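Local coordinates for isochorismatase family protein family (Burkholderia thailandensis, PDB 3TXY) that is of unknown precise function but probably acts as a hydrolase of the isochorismatase type, at residues 155-158 against 159-162; 174-177 against 178-182. All blocks are in the same frame, centred on the assembly; numbering follows the deposited sequence.

Contact 1. Residues 155-158 against 159-162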
loop_
_atom_site.group_PDB
_atom_site.type_symbol
_atom_site.label_atom_id
_atom_site.label_comp_id
_atom_site.label_asym_id
_atom_site.label_seq_id
_atom_site.Cartn_x
_atom_site.Cartn_y
_atom_site.Cartn_z
ATOM N N VAL A 155 -6.116 -12.942 3.490
ATOM C CA VAL A 155 -7.533 -13.085 3.250
ATOM C C VAL A 155 -8.213 -11.848 3.831
ATOM O O VAL A 155 -8.026 -11.517 5.019
ATOM C CB VAL A 155 -8.093 -14.361 3.916
ATOM C CG1 VAL A 155 -9.591 -14.510 3.635
ATOM C CG2 VAL A 155 -7.307 -15.576 3.431
ATOM N N VAL A 156 -9.007 -11.170 3.012
ATOM C CA VAL A 156 -9.796 -10.024 3.467
ATOM C C VAL A 156 -11.282 -10.403 3.595
ATOM O O VAL A 156 -11.859 -11.011 2.699
ATOM C CB VAL A 156 -9.633 -8.817 2.544
ATOM C CG1 VAL A 156 -10.339 -7.608 3.126
ATOM C CG2 VAL A 156 -8.157 -8.517 2.369
ATOM N N VAL A 157 -11.874 -10.038 4.729
ATOM C CA VAL A 157 -13.231 -10.447 5.069
ATOM C C VAL A 157 -14.215 -9.369 4.630
ATOM O O VAL A 157 -14.349 -8.322 5.280
ATOM C CB VAL A 157 -13.394 -10.729 6.587
ATOM C CG1 VAL A 157 -14.817 -11.174 6.897
ATOM C CG2 VAL A 157 -12.378 -11.782 7.048
ATOM N N SER A 158 -14.936 -9.660 3.546
ATOM C CA SER A 158 -15.751 -8.670 2.871
ATOM C C SER A 158 -16.833 -8.050 3.751
ATOM O O SER A 158 -17.105 -6.835 3.662
ATOM C CB SER A 158 -16.380 -9.265 1.598
ATOM O OG SER A 158 -17.158 -10.389 1.892
ATOM N N ASP A 159 -17.431 -8.862 4.617
ATOM C CA ASP A 159 -18.461 -8.352 5.523
ATOM C C ASP A 159 -17.913 -7.934 6.882
ATOM O O ASP A 159 -18.678 -7.738 7.835
ATOM C CB ASP A 159 -19.647 -9.327 5.633
ATOM C CG ASP A 159 -19.253 -10.722 6.052
ATOM O OD1 ASP A 159 -18.063 -11.085 6.015
ATOM O OD2 ASP A 159 -20.185 -11.486 6.424
ATOM N N ALA A 160 -16.585 -7.777 6.972
ATOM C CA ALA A 160 -15.970 -7.179 8.152
ATOM C C ALA A 160 -14.909 -6.147 7.794
ATOM O O ALA A 160 -14.012 -5.894 8.598
ATOM C CB ALA A 160 -15.396 -8.262 9.068
ATOM N N VAL A 161 -15.015 -5.566 6.600
ATOM C CA VAL A 161 -14.295 -4.358 6.221
ATOM C C VAL A 161 -15.305 -3.364 5.632
ATOM O O VAL A 161 -16.169 -3.752 4.827
ATOM C CB VAL A 161 -13.123 -4.614 5.232
ATOM C CG1 VAL A 161 -12.080 -5.537 5.872
ATOM C CG2 VAL A 161 -13.592 -5.183 3.883
ATOM N N SER A 162 -15.196 -2.098 6.042
ATOM C CA SER A 162 -16.064 -1.041 5.528
ATOM C C SER A 162 -15.273 0.221 5.233
ATOM O O SER A 162 -14.150 0.414 5.715
ATOM C CB SER A 162 -17.222 -0.763 6.490
ATOM O OG SER A 162 -18.058 -1.896 6.598
#
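V157 O accepts the backbone N of A160 at 2.9 Å, closing a type I beta turn from V157 to A160 that breaks strand 153-162. The amide sits well above the carbonyl plane of V157, and its N-H points fairly straight at the oxygen (155°). On one side of the turn V157 CG1 meets A160 CB at 3.7 Å. The same methyl lies 3.4 Å from D159 OD1, the carboxylate being folded back over the turn because CG of D159 stands between its own N and carbonyl carbon (chi1 55°). Past the turn V161 reaches back: its CG1 packs on V156 CG1 at 3.9 Å, the two side chains crossing at about a right angle, and its CG2 comes to 3.5 Å from V157 O. Outside this shell, D159 OD1 accepts the backbone N of A186, and Q33 NE2 bonds to S158 O, so the outer corner of the turn is held by two neighbouring parts of the chain. V157 and A160 face strand 128-134 and helix 35-51, whereas V161 lies against T136 and V140 of helix 136-149. V157 and V161 thus face helices on opposite sides of the sheet. Such a kinked strand, following helix 136-149 in a beta-alpha-beta unit, belongs here to the parallel-sheet alpha/beta core of the isochorismatase-like fold.

Contact 2. Residues 174-177 against 178-182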
loop_
_atom_site.group_PDB
_atom_site.type_symbol
_atom_site.label_atom_id
_atom_site.label_comp_id
_atom_site.label_asym_id
_atom_site.label_seq_id
_atom_site.Cartn_x
_atom_site.Cartn_y
_atom_site.Cartn_z
ATOM N N THR A 174 -12.710 -5.943 -5.633
ATOM C CA THR A 174 -12.709 -6.538 -6.964
ATOM C C THR A 174 -11.457 -6.204 -7.793
ATOM O O THR A 174 -11.027 -7.043 -8.613
ATOM C CB THR A 174 -13.978 -6.153 -7.749
ATOM O OG1 THR A 174 -13.956 -4.746 -8.067
ATOM C CG2 THR A 174 -15.225 -6.490 -6.936
ATOM N N GLN A 175 -10.859 -5.031 -7.574
ATOM C CA GLN A 175 -9.749 -4.578 -8.430
ATOM C C GLN A 175 -8.357 -4.745 -7.793
ATOM O O GLN A 175 -7.376 -4.839 -8.519
ATOM C CB GLN A 175 -9.929 -3.116 -8.867
ATOM C CG GLN A 175 -11.222 -2.813 -9.606
ATOM C CD GLN A 175 -11.344 -3.529 -10.931
ATOM O OE1 GLN A 175 -10.428 -3.499 -11.765
ATOM N NE2 GLN A 175 -12.491 -4.164 -11.150
ATOM N N ILE A 176 -8.280 -4.764 -6.463
ATOM C CA ILE A 176 -7.000 -4.830 -5.763
ATOM C C ILE A 176 -6.811 -6.113 -4.993
ATOM O O ILE A 176 -5.866 -6.813 -5.214
ATOM C CB ILE A 176 -6.800 -3.666 -4.760
ATOM C CG1 ILE A 176 -7.010 -2.307 -5.438
ATOM C CG2 ILE A 176 -5.402 -3.757 -4.147
ATOM C CD1 ILE A 176 -6.052 -2.010 -6.580
ATOM N N PHE A 177 -7.693 -6.398 -4.047
ATOM C CA PHE A 177 -7.472 -7.507 -3.134
ATOM C C PHE A 177 -7.338 -8.879 -3.816
ATOM O O PHE A 177 -6.521 -9.685 -3.378
ATOM C CB PHE A 177 -8.547 -7.549 -2.064
ATOM C CG PHE A 177 -8.526 -6.373 -1.119
ATOM C CD1 PHE A 177 -7.401 -5.564 -0.972
ATOM C CD2 PHE A 177 -9.630 -6.123 -0.323
ATOM C CE1 PHE A 177 -7.411 -4.506 -0.075
ATOM C CE2 PHE A 177 -9.643 -5.073 0.564
ATOM C CZ PHE A 177 -8.535 -4.263 0.699
ATOM N N PRO A 178 -8.137 -9.150 -4.869
ATOM C CA PRO A 178 -7.974 -10.447 -5.558
ATOM C C PRO A 178 -6.576 -10.659 -6.142
ATOM O O PRO A 178 -6.191 -11.805 -6.375
ATOM C CB PRO A 178 -9.033 -10.396 -6.670
ATOM C CG PRO A 178 -10.048 -9.430 -6.179
ATOM C CD PRO A 178 -9.248 -8.378 -5.453
ATOM N N LYS A 179 -5.825 -9.580 -6.372
ATOM C CA LYS A 179 -4.470 -9.676 -6.903
ATOM C C LYS A 179 -3.369 -9.913 -5.859
ATOM O O LYS A 179 -2.235 -10.320 -6.227
ATOM C CB LYS A 179 -4.131 -8.436 -7.723
ATOM C CG LYS A 179 -5.104 -8.204 -8.862
ATOM C CD LYS A 179 -4.964 -6.830 -9.456
ATOM C CE LYS A 179 -5.736 -6.703 -10.771
ATOM N NZ LYS A 179 -6.178 -5.320 -11.065
ATOM N N LEU A 180 -3.695 -9.665 -4.589
ATOM C CA LEU A 180 -2.733 -9.790 -3.507
ATOM C C LEU A 180 -3.181 -10.833 -2.475
ATOM O O LEU A 180 -2.457 -11.124 -1.534
ATOM C CB LEU A 180 -2.440 -8.412 -2.877
ATOM C CG LEU A 180 -3.593 -7.624 -2.262
ATOM C CD1 LEU A 180 -4.263 -8.354 -1.098
ATOM C CD2 LEU A 180 -3.157 -6.214 -1.818
ATOM N N GLY A 181 -4.349 -11.432 -2.667
ATOM C CA GLY A 181 -4.843 -12.391 -1.709
ATOM C C GLY A 181 -6.221 -12.887 -2.099
ATOM O O GLY A 181 -6.573 -12.900 -3.292
ATOM N N GLN A 182 -6.986 -13.278 -1.080
ATOM C CA GLN A 182 -8.321 -13.872 -1.252
ATOM C C GLN A 182 -9.385 -13.048 -0.527
ATOM O O GLN A 182 -9.140 -12.543 0.557
ATOM C CB GLN A 182 -8.351 -15.290 -0.670
ATOM C CG GLN A 182 -7.310 -16.246 -1.206
ATOM C CD GLN A 182 -7.353 -17.585 -0.472
ATOM O OE1 GLN A 182 -8.170 -18.461 -0.796
ATOM N NE2 GLN A 182 -6.481 -17.746 0.511
HETATM O O HOH W 1 -8.521 -5.122 -12.472
#
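I176 and L180 meet on the buried side of the last turns of helix 166-180, the helix of a beta-alpha-beta unit that leads into strand 182-184. I176 CG2 lies 4.1 Å from L180 CD2, and L180 CD1 comes to 4.2 Å from F177 CD1, approaching that ring at a slant. The leucine can lean back this way because, with chi1 at 60°, CG is flanked by both backbone neighbours of CA, which also brings CD1 to 3.5 Å from F177 O. Helix 136-149 covers this side, with R145 against I176, T136 against F177 and Y148 against L180.

The helical bonding itself is irregular. P178 has no N-H to give, and its CG lies 3.5 Å from T174 O, the carbonyl four residues back, where a backbone N-H would otherwise bond. Beyond it the bonds span three residues: K179 N to I176 O and L180 N to F177 O. The latter oxygen also takes a weak bond from the N of G181, the first residue to leave helical geometry, with its chain almost fully extended.

The outward side is polar and more open within the chain, though the second subunit borders it: W164 of that subunit makes a cation-pi contact with K179, and V77 of the same subunit packs on P178. Here K179, extended beyond CG, runs back along the helix and donates NZ to Q175 O at 2.9 Å, in the carbonyl plane. One water completes the bridge, accepting from K179 NZ at 2.7 Å and donating to Q175 OE1 at 2.6 Å.

Contacts 1 and 2 lie in series along the chain, their centres about 12 Å apart, and both belong to the unit in which strand 153-162, helix 166-180 and strand 182-184 follow one another. They meet directly. V156 N probably bonds to Q182 O at 2.8 Å, one rung of the pairing between the neighbouring parallel strands, and V156 CG1 packs on F177 CE2 at 3.7 Å. That methyl therefore joins the valine pair of contact 1 to the helix end of contact 2. Contact 1 is a turn within a strand of the buried sheet, whereas contact 2 reaches the boundary with the second subunit.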